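Local coordinates for protein putative histidinol-phosphate aminotransferase (Erwinia carotovora atroseptica, PDB 3LY1) that probably transfers amino groups as a pyridoxal-phosphate-dependent aminotransferase of the histidinol-phosphate aminotransferase type, at residues V43-Y48 and I244-V249; I275-L280 and L285-S290; E86-L91 and I232-R237. All coordinates share one frame; numbering follows the deposited sequence. Where two conformers were deposited one is given.

Read from the N terminus, the chain first passes residues 43-48, between helices 32-40 and 50-63, and returns to them 196 residues later at 244-249, where interaction 1 ties that loop to the start of helix 246-255 and closes a loop holding the whole seven-stranded sheet. Nested inside it is interaction 3, in which residues 86-91, at the end of helix 76-88, meet 232-237, at the end of helix 229-235; its nearest atoms lie about 12 Å from interaction 1, and both contacts touch the second subunit. Interaction 2 follows in series: residues 275-280 of helix 259-283 meet 285-290, a short-range closure leading into strand 294-298. Its centre lies about 41 Å from that of interaction 1 and about 40 Å from that of interaction 3.

Interaction 1: V43-Y48 and I244-V249. With PLP (pyridoxal-5'-phosphate), chain M.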
loop_
_atom_site.group_PDB
_atom_site.type_symbol
_atom_site.label_atom_id
_atom_site.label_comp_id
_atom_site.label_asym_id
_atom_site.label_seq_id
_atom_site.Cartn_x
_atom_site.Cartn_y
_atom_site.Cartn_z
ATOM N N VAL A 43 8.456 -15.211 8.968
ATOM C CA VAL A 43 8.457 -15.458 10.414
ATOM C C VAL A 43 8.532 -14.146 11.216
ATOM O O VAL A 43 8.054 -14.088 12.354
ATOM C CB VAL A 43 9.572 -16.449 10.853
ATOM C CG1 VAL A 43 10.954 -15.830 10.728
ATOM C CG2 VAL A 43 9.310 -16.952 12.289
ATOM N N LYS A 44 9.089 -13.096 10.615
ATOM C CA LYS A 44 9.267 -11.832 11.307
ATOM C C LYS A 44 8.036 -10.940 11.139
ATOM O O LYS A 44 7.925 -9.971 11.849
ATOM C CB LYS A 44 10.497 -11.077 10.782
ATOM C CG LYS A 44 11.849 -11.796 11.035
ATOM C CD LYS A 44 13.077 -10.898 10.680
ATOM C CE LYS A 44 13.191 -10.602 9.188
ATOM N NZ LYS A 44 14.259 -9.598 8.793
ATOM N N ALA A 45 7.127 -11.302 10.237
ATOM C CA ALA A 45 6.076 -10.384 9.746
ATOM C C ALA A 45 4.817 -10.342 10.586
ATOM O O ALA A 45 3.780 -9.804 10.135
ATOM C CB ALA A 45 5.738 -10.692 8.236
ATOM N N ASN A 46 4.862 -10.927 11.791
ATOM C CA ASN A 46 3.928 -10.565 12.845
ATOM C C ASN A 46 4.190 -9.149 13.342
ATOM O O ASN A 46 3.321 -8.548 13.964
ATOM C CB ASN A 46 3.866 -11.561 14.003
ATOM C CG ASN A 46 5.215 -11.832 14.643
ATOM O OD1 ASN A 46 6.168 -12.196 13.956
ATOM N ND2 ASN A 46 5.288 -11.700 15.963
ATOM N N ARG A 47 5.377 -8.626 13.045
ATOM C CA ARG A 47 5.771 -7.275 13.436
ATOM C C ARG A 47 5.883 -6.383 12.208
ATOM O O ARG A 47 6.068 -6.844 11.106
ATOM C CB ARG A 47 7.055 -7.327 14.270
ATOM C CG ARG A 47 6.782 -8.011 15.589
ATOM C CD ARG A 47 7.846 -7.854 16.593
ATOM N NE ARG A 47 7.723 -8.833 17.680
ATOM C CZ ARG A 47 6.940 -8.711 18.747
ATOM N NH1 ARG A 47 6.161 -7.641 18.921
ATOM N NH2 ARG A 47 6.929 -9.673 19.657
ATOM N N TYR A 48 5.704 -5.088 12.421
ATOM C CA TYR A 48 5.916 -4.088 11.405
ATOM C C TYR A 48 7.397 -3.956 11.136
ATOM O O TYR A 48 8.231 -4.030 12.077
ATOM C CB TYR A 48 5.371 -2.728 11.868
ATOM C CG TYR A 48 3.872 -2.690 12.131
ATOM C CD1 TYR A 48 2.980 -2.625 11.078
ATOM C CD2 TYR A 48 3.342 -2.724 13.434
ATOM C CE1 TYR A 48 1.655 -2.611 11.290
ATOM C CE2 TYR A 48 1.969 -2.698 13.646
ATOM C CZ TYR A 48 1.132 -2.635 12.577
ATOM O OH TYR A 48 -0.252 -2.616 12.738
ATOM N N ILE A 244 5.700 -0.468 4.228
ATOM C CA ILE A 244 5.907 -1.460 3.183
ATOM C C ILE A 244 5.931 -2.824 3.852
ATOM O O ILE A 244 6.312 -2.961 5.012
ATOM C CB ILE A 244 7.234 -1.139 2.404
ATOM C CG1 ILE A 244 7.195 0.301 1.867
ATOM C CG2 ILE A 244 7.411 -2.018 1.198
ATOM C CD1 ILE A 244 5.978 0.574 0.957
ATOM N N ASN A 245 5.534 -3.847 3.117
ATOM C CA ASN A 245 5.473 -5.184 3.658
ATOM C C ASN A 245 6.875 -5.766 3.901
ATOM O O ASN A 245 7.839 -5.414 3.206
ATOM C CB ASN A 245 4.576 -6.082 2.802
ATOM C CG ASN A 245 5.297 -6.740 1.676
ATOM O OD1 ASN A 245 5.932 -7.789 1.841
ATOM N ND2 ASN A 245 5.196 -6.145 0.511
ATOM N N PHE A 246 6.987 -6.587 4.937
ATOM C CA PHE A 246 8.284 -7.099 5.409
ATOM C C PHE A 246 9.045 -7.891 4.344
ATOM O O PHE A 246 10.224 -7.691 4.161
ATOM C CB PHE A 246 8.099 -7.982 6.648
ATOM C CG PHE A 246 9.093 -7.731 7.727
ATOM C CD1 PHE A 246 10.465 -7.763 7.468
ATOM C CD2 PHE A 246 8.674 -7.560 9.032
ATOM C CE1 PHE A 246 11.363 -7.563 8.477
ATOM C CE2 PHE A 246 9.584 -7.370 10.056
ATOM C CZ PHE A 246 10.920 -7.355 9.778
ATOM N N SER A 247 8.374 -8.777 3.628
ATOM C CA SER A 247 9.072 -9.570 2.615
ATOM C C SER A 247 9.566 -8.669 1.488
ATOM O O SER A 247 10.671 -8.833 1.025
ATOM C CB SER A 247 8.171 -10.677 2.042
ATOM O OG SER A 247 7.790 -11.557 3.075
ATOM N N GLY A 248 8.738 -7.727 1.062
ATOM C CA GLY A 248 9.133 -6.778 0.056
ATOM C C GLY A 248 10.311 -5.903 0.447
ATOM O O GLY A 248 11.214 -5.708 -0.371
ATOM N N VAL A 249 10.312 -5.400 1.687
ATOM C CA VAL A 249 11.392 -4.538 2.171
ATOM C C VAL A 249 12.715 -5.334 2.199
ATOM O O VAL A 249 13.746 -4.875 1.706
ATOM C CB VAL A 249 11.107 -3.963 3.570
ATOM C CG1 VAL A 249 12.352 -3.328 4.143
ATOM C CG2 VAL A 249 9.935 -2.960 3.512
HETATM N N1 PLP M . -6.640 0.972 13.663
HETATM C C2 PLP M . -6.251 0.878 14.967
HETATM C C2A PLP M . -7.263 1.089 16.048
HETATM C C3 PLP M . -4.930 0.574 15.235
HETATM O O3 PLP M . -4.526 0.464 16.521
HETATM C C4 PLP M . -4.001 0.372 14.193
HETATM C C4A PLP M . -2.546 0.338 14.549
HETATM O O4A PLP M . -2.044 -0.786 14.464
HETATM C C5 PLP M . -4.409 0.487 12.873
HETATM C C6 PLP M . -5.748 0.787 12.641
HETATM C C5A PLP M . -3.515 0.325 11.654
HETATM O O4P PLP M . -3.096 -1.040 11.481
HETATM P P PLP M . -2.772 -1.678 10.075
HETATM O O1P PLP M . -2.381 -0.691 8.983
HETATM O O2P PLP M . -3.950 -2.538 9.763
HETATM O O3P PLP M . -1.638 -2.646 10.306
#
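Phe-246 lays its ring against the turn formed by Lys-44 to Arg-47, and the two long side chains, Lys-44 and Phe-246, cross at about a right angle. Lys-44 CB sits over one face of the ring, 4.1 Å from the centroid and 21° off the normal, which is the geometry of a CH-pi contact. A bend at chi3 (-67°) carries the lysine CE past the rim, to 3.6 Å from Phe-246 CE1; the ammonium group then continues to a salt bridge with Asp-250, one turn further along the same helix. At the ring edge, in its plane, Arg-47 O meets Phe-246 CD2 at 3.4 Å. Ala-45 touches the base of the aromatic side chain, CB to CB 3.9 Å.

The turn is a type I beta turn, closed by Arg-47 N on Lys-44 O, and the ring reaches it from the first turn of helix 246-255. Asn-245 is the N-cap of that helix: its OD1 accepts from Gly-248 N at 2.9 Å with an N-H...O angle of 167°, although the donor stands well above the carbonyl plane.

Beyond the turn, Tyr-48 has its CB directed away from helix 246-255, and its OH joins the cofactor site of the second subunit, so the pocket is completed across the dimer interface, as in fold type I enzymes. The OH donates to PLP O3P at 2.8 Å, with the phosphate oxygen in the plane of the phenol ring, and is also hydrogen-bonded to Lys-213 of the second subunit. Glu-25 of that subunit takes Arg-47 in a salt bridge and accepts from Tyr-48 N.

Interaction 2: I275-L280 and L285-S290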
loop_
_atom_site.group_PDB
_atom_site.type_symbol
_atom_site.label_atom_id
_atom_site.label_comp_id
_atom_site.label_asym_id
_atom_site.label_seq_id
_atom_site.Cartn_x
_atom_site.Cartn_y
_atom_site.Cartn_z
ATOM N N ILE A 275 14.452 -11.947 -30.511
ATOM C CA ILE A 275 13.649 -13.043 -31.041
ATOM C C ILE A 275 12.315 -12.552 -31.590
ATOM O O ILE A 275 11.899 -12.948 -32.672
ATOM C CB ILE A 275 13.391 -14.117 -29.980
ATOM C CG1 ILE A 275 14.716 -14.799 -29.647
ATOM C CG2 ILE A 275 12.368 -15.184 -30.474
ATOM C CD1 ILE A 275 14.639 -15.709 -28.420
ATOM N N LEU A 276 11.645 -11.688 -30.842
ATOM C CA LEU A 276 10.396 -11.112 -31.317
ATOM C C LEU A 276 10.591 -10.218 -32.553
ATOM O O LEU A 276 9.796 -10.317 -33.513
ATOM C CB LEU A 276 9.683 -10.380 -30.188
ATOM C CG LEU A 276 8.353 -9.720 -30.580
ATOM C CD1 LEU A 276 7.322 -10.714 -31.137
ATOM C CD2 LEU A 276 7.831 -9.032 -29.335
ATOM N N LEU A 277 11.630 -9.370 -32.528
ATOM C CA LEU A 277 11.917 -8.430 -33.630
ATOM C C LEU A 277 12.235 -9.188 -34.933
ATOM O O LEU A 277 11.759 -8.784 -35.998
ATOM C CB LEU A 277 13.041 -7.436 -33.277
ATOM C CG LEU A 277 12.807 -6.471 -32.085
ATOM C CD1 LEU A 277 13.843 -5.322 -32.042
ATOM C CD2 LEU A 277 11.370 -5.902 -32.086
ATOM N N LYS A 278 12.971 -10.294 -34.825
ATOM C CA LYS A 278 13.270 -11.159 -35.975
ATOM C C LYS A 278 11.969 -11.636 -36.620
ATOM O O LYS A 278 11.817 -11.573 -37.830
ATOM C CB LYS A 278 14.129 -12.368 -35.549
ATOM C CG LYS A 278 14.742 -13.175 -36.712
ATOM C CD LYS A 278 15.546 -14.397 -36.229
ATOM C CE LYS A 278 15.688 -15.490 -37.303
ATOM N NZ LYS A 278 16.310 -14.977 -38.551
ATOM N N ALA A 279 11.016 -12.112 -35.802
ATOM C CA ALA A 279 9.689 -12.537 -36.315
ATOM C C ALA A 279 8.905 -11.394 -36.991
ATOM O O ALA A 279 8.321 -11.597 -38.063
ATOM C CB ALA A 279 8.839 -13.219 -35.211
ATOM N N LEU A 280 8.906 -10.199 -36.392
ATOM C CA LEU A 280 8.200 -9.036 -36.951
ATOM C C LEU A 280 8.769 -8.592 -38.327
ATOM O O LEU A 280 8.014 -8.286 -39.275
ATOM C CB LEU A 280 8.176 -7.867 -35.947
ATOM C CG LEU A 280 7.364 -8.127 -34.669
ATOM C CD1 LEU A 280 7.625 -7.026 -33.631
ATOM C CD2 LEU A 280 5.834 -8.223 -34.976
ATOM N N LEU A 285 5.879 -6.600 -40.262
ATOM C CA LEU A 285 4.989 -5.821 -39.414
ATOM C C LEU A 285 5.827 -4.702 -38.761
ATOM O O LEU A 285 6.814 -4.985 -38.111
ATOM C CB LEU A 285 4.279 -6.714 -38.376
ATOM C CG LEU A 285 3.207 -7.659 -38.935
ATOM C CD1 LEU A 285 2.886 -8.796 -37.890
ATOM C CD2 LEU A 285 1.922 -6.901 -39.375
ATOM N N PRO A 286 5.450 -3.423 -38.977
ATOM C CA PRO A 286 6.233 -2.369 -38.335
ATOM C C PRO A 286 6.173 -2.458 -36.785
ATOM O O PRO A 286 5.156 -2.887 -36.215
ATOM C CB PRO A 286 5.551 -1.066 -38.823
ATOM C CG PRO A 286 4.881 -1.452 -40.137
ATOM C CD PRO A 286 4.475 -2.891 -39.956
ATOM N N TYR A 287 7.259 -2.069 -36.139
ATOM C CA TYR A 287 7.304 -1.898 -34.685
ATOM C C TYR A 287 8.103 -0.680 -34.256
ATOM O O TYR A 287 8.930 -0.160 -35.006
ATOM C CB TYR A 287 7.890 -3.121 -34.040
ATOM C CG TYR A 287 9.310 -3.406 -34.465
ATOM C CD1 TYR A 287 9.578 -4.220 -35.571
ATOM C CD2 TYR A 287 10.386 -2.859 -33.780
ATOM C CE1 TYR A 287 10.898 -4.479 -35.974
ATOM C CE2 TYR A 287 11.697 -3.109 -34.168
ATOM C CZ TYR A 287 11.942 -3.930 -35.264
ATOM O OH TYR A 287 13.241 -4.171 -35.657
ATOM N N LEU A 288 7.872 -0.249 -33.020
ATOM C CA LEU A 288 8.581 0.889 -32.456
ATOM C C LEU A 288 9.814 0.405 -31.696
ATOM O O LEU A 288 9.868 -0.737 -31.230
ATOM C CB LEU A 288 7.649 1.723 -31.555
ATOM C CG LEU A 288 6.346 2.266 -32.167
ATOM C CD1 LEU A 288 5.566 3.188 -31.194
ATOM C CD2 LEU A 288 6.635 3.042 -33.432
ATOM N N PRO A 289 10.839 1.263 -31.584
ATOM C CA PRO A 289 12.022 0.821 -30.834
ATOM C C PRO A 289 11.605 0.521 -29.381
ATOM O O PRO A 289 10.719 1.207 -28.808
ATOM C CB PRO A 289 12.974 2.007 -30.915
ATOM C CG PRO A 289 12.497 2.833 -32.062
ATOM C CD PRO A 289 11.006 2.597 -32.181
ATOM N N SER A 290 12.160 -0.547 -28.849
ATOM C CA SER A 290 11.787 -1.102 -27.559
ATOM C C SER A 290 12.957 -0.866 -26.636
ATOM O O SER A 290 14.054 -1.354 -26.883
ATOM C CB SER A 290 11.535 -2.618 -27.699
ATOM O OG SER A 290 11.363 -3.240 -26.448
#
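Leu-285 meets helix 259-283 by backbone and side chain together. Its N donates to Leu-280 O at 2.9 Å with an N-H...O angle of 163°, so the chain leaving the helix is still tied to its last turns. Beside this bond, Leu-285 CB packs at 4.0 Å on Leu-280 CD2, the two leucine side chains crossing at about a right angle. The side chain of Leu-285 also touches Ile-354, the C-terminal residue. Pro-286 has its CB directed away from the helix, while its backbone hydrogen-bonds with Gln-298.

That bond sets the extended segment beside strand 294-298, part of the two-stranded antiparallel sheet with 327-331. The contact therefore joins a helix to the edge of that small sheet, consistent with the small C-terminal domain of fold type I aminotransferases, and lies away from the cofactor site.

Of residues 285-290, Tyr-287 makes the largest contribution to the buried surface. With chi1 at 61° its CG lies between the backbone N and the carbonyl carbon, which sends the ring back across the helix surface. Leu-277 CD2 sits over one face, 3.6 Å from the ring centroid and 18° off the normal, a CH-pi contact offset toward the CD2-CE2 side of the rim. The other methyl, Leu-277 CD1, follows the ring outward and reaches Tyr-287 OH at 3.8 Å. Near the CB end of the ring, Leu-280 CB and CD1 each come within 3.9 Å of Tyr-287 CD1. The phenol OH is hydrogen-bonded to Glu-281 of the same helix. Leu-288 continues the backbone pairing, with Phe-296, and its side chain packs on Trp-125 and Trp-327. Ser-290 ends the segment with its OG hydrogen-bonded to Arg-273 and Phe-294 O.

Interaction 3: E86-L91 and I232-R237; sequences EAYASL and IALMGR. With EDO (1,2-ethanediol), chain I.
Ala-87 CB fits against the backbone of helix 229-235, 4.0 Å from both Leu-234 O and Met-235 CA, and close to the side chain of Met-235 (a selenomethionine), with CB to CG 4.1 Å. Next to it Tyr-88 and Leu-234 cross at about a right angle: the methyl Leu-234 CD1 lies 3.6 Å from Tyr-88 OH and 4.0 Å from Tyr-88 CZ, approaching the phenol end of the ring obliquely. Tyr-88 CG stands beside its own backbone N, anti to the carbonyl carbon (chi1 -72°), which directs the ring to the neighbouring helix although its CB does not point there. An ethanediol, probably from the crystallisation liquor, donates from O1 to Tyr-88 O at 2.9 Å, and that O1 lies at the ring edge, in plane.

Further out, Met-235 rests on Leu-72, Ala-225 and Ile-206, and Tyr-88 also touches Ile-206, so both helices are seated on strands of the same sheet. Arg-237 packs on Ile-111 of the second subunit. Helices packed on a mixed seven-stranded sheet of strand order 1-7-6-5-4-2-3 are characteristic of the large domain of fold type I PLP-dependent aminotransferases.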
loop_
_atom_site.group_PDB
_atom_site.type_symbol
_atom_site.label_atom_id
_atom_site.label_comp_id
_atom_site.label_asym_id
_atom_site.label_seq_id
_atom_site.Cartn_x
_atom_site.Cartn_y
_atom_site.Cartn_z
ATOM N N GLU A 86 -2.318 13.734 -6.118
ATOM C CA GLU A 86 -3.126 14.307 -5.019
ATOM C C GLU A 86 -2.430 15.515 -4.381
ATOM O O GLU A 86 -3.074 16.511 -3.998
ATOM C CB GLU A 86 -3.467 13.213 -3.970
ATOM C CG GLU A 86 -4.569 12.233 -4.451
ATOM C CD GLU A 86 -5.038 11.281 -3.340
ATOM O OE1 GLU A 86 -4.876 11.625 -2.153
ATOM O OE2 GLU A 86 -5.559 10.202 -3.652
ATOM N N ALA A 87 -1.110 15.434 -4.258
ATOM C CA ALA A 87 -0.341 16.479 -3.613
ATOM C C ALA A 87 -0.382 17.792 -4.378
ATOM O O ALA A 87 -0.359 18.847 -3.755
ATOM C CB ALA A 87 1.133 16.026 -3.408
ATOM N N TYR A 88 -0.478 17.720 -5.709
ATOM C CA TYR A 88 -0.371 18.886 -6.586
ATOM C C TYR A 88 -1.668 19.224 -7.322
ATOM O O TYR A 88 -1.709 20.164 -8.115
ATOM C CB TYR A 88 0.826 18.709 -7.526
ATOM C CG TYR A 88 2.093 18.880 -6.737
ATOM C CD1 TYR A 88 2.575 20.154 -6.447
ATOM C CD2 TYR A 88 2.728 17.800 -6.153
ATOM C CE1 TYR A 88 3.685 20.342 -5.658
ATOM C CE2 TYR A 88 3.843 17.969 -5.377
ATOM C CZ TYR A 88 4.321 19.260 -5.124
ATOM O OH TYR A 88 5.433 19.445 -4.330
ATOM N N ALA A 89 -2.731 18.503 -7.004
ATOM C CA ALA A 89 -4.026 18.723 -7.607
ATOM C C ALA A 89 -4.730 19.965 -7.057
ATOM O O ALA A 89 -4.586 20.305 -5.899
ATOM C CB ALA A 89 -4.892 17.484 -7.392
ATOM N N SER A 90 -5.480 20.645 -7.909
ATOM C CA SER A 90 -6.473 21.600 -7.455
ATOM C C SER A 90 -7.523 21.687 -8.546
ATOM O O SER A 90 -7.313 21.182 -9.645
ATOM C CB SER A 90 -5.846 22.968 -7.182
ATOM O OG SER A 90 -5.263 23.496 -8.363
ATOM N N LEU A 91 -8.668 22.305 -8.249
ATOM C CA LEU A 91 -9.714 22.433 -9.285
ATOM C C LEU A 91 -9.241 23.344 -10.428
ATOM O O LEU A 91 -9.785 23.248 -11.520
ATOM C CB LEU A 91 -11.068 22.890 -8.705
ATOM C CG LEU A 91 -11.897 21.848 -7.910
ATOM C CD1 LEU A 91 -13.272 22.479 -7.493
ATOM C CD2 LEU A 91 -12.088 20.488 -8.656
ATOM N N ILE A 232 8.653 15.819 -1.333
ATOM C CA ILE A 232 8.406 14.564 -0.649
ATOM C C ILE A 232 7.484 14.759 0.590
ATOM O O ILE A 232 6.575 13.960 0.825
ATOM C CB ILE A 232 9.720 13.914 -0.210
ATOM C CG1 ILE A 232 10.541 13.471 -1.425
ATOM C CG2 ILE A 232 9.452 12.772 0.778
ATOM C CD1 ILE A 232 9.863 12.397 -2.313
ATOM N N ALA A 233 7.712 15.824 1.358
ATOM C CA ALA A 233 6.903 16.098 2.535
ATOM C C ALA A 233 5.440 16.264 2.126
ATOM O O ALA A 233 4.553 15.741 2.804
ATOM C CB ALA A 233 7.426 17.322 3.294
ATOM N N LEU A 234 5.177 16.948 1.009
ATOM C CA LEU A 234 3.789 17.135 0.556
ATOM C C LEU A 234 3.173 15.817 0.085
ATOM O O LEU A 234 2.025 15.507 0.434
ATOM C CB LEU A 234 3.665 18.212 -0.543
ATOM C CG LEU A 234 3.825 19.685 -0.148
ATOM C CD1 LEU A 234 3.744 20.541 -1.401
ATOM C CD2 LEU A 234 2.791 20.134 0.872
HETATM N N MSE A 235 3.924 15.021 -0.680
HETATM C CA MSE A 235 3.441 13.718 -1.179
HETATM C C MSE A 235 3.117 12.770 -0.050
HETATM O O MSE A 235 2.169 12.000 -0.143
HETATM C CB MSE A 235 4.463 13.064 -2.091
HETATM C CG MSE A 235 4.567 13.731 -3.395
HETATM SE SE MSE A 235 5.953 12.848 -4.485
HETATM C CE MSE A 235 5.289 11.063 -4.599
ATOM N N GLY A 236 3.867 12.875 1.044
ATOM C CA GLY A 236 3.713 12.000 2.167
ATOM C C GLY A 236 2.433 12.186 2.964
ATOM O O GLY A 236 2.054 11.297 3.720
ATOM N N ARG A 237 1.778 13.333 2.755
ATOM C CA ARG A 237 0.499 13.591 3.376
ATOM C C ARG A 237 -0.637 12.781 2.700
ATOM O O ARG A 237 -1.731 12.711 3.234
ATOM C CB ARG A 237 0.241 15.107 3.406
ATOM C CG ARG A 237 1.212 15.852 4.366
ATOM C CD ARG A 237 1.410 17.350 4.061
ATOM N NE ARG A 237 0.231 18.146 4.335
ATOM C CZ ARG A 237 -0.111 18.635 5.524
ATOM N NH1 ARG A 237 0.643 18.418 6.594
ATOM N NH2 ARG A 237 -1.232 19.339 5.637
HETATM C C1 EDO I . 1.119 21.833 -9.720
HETATM O O1 EDO I . 0.321 22.203 -8.571
HETATM C C2 EDO I . 2.083 22.928 -10.149
HETATM O O2 EDO I . 2.865 23.424 -9.047
#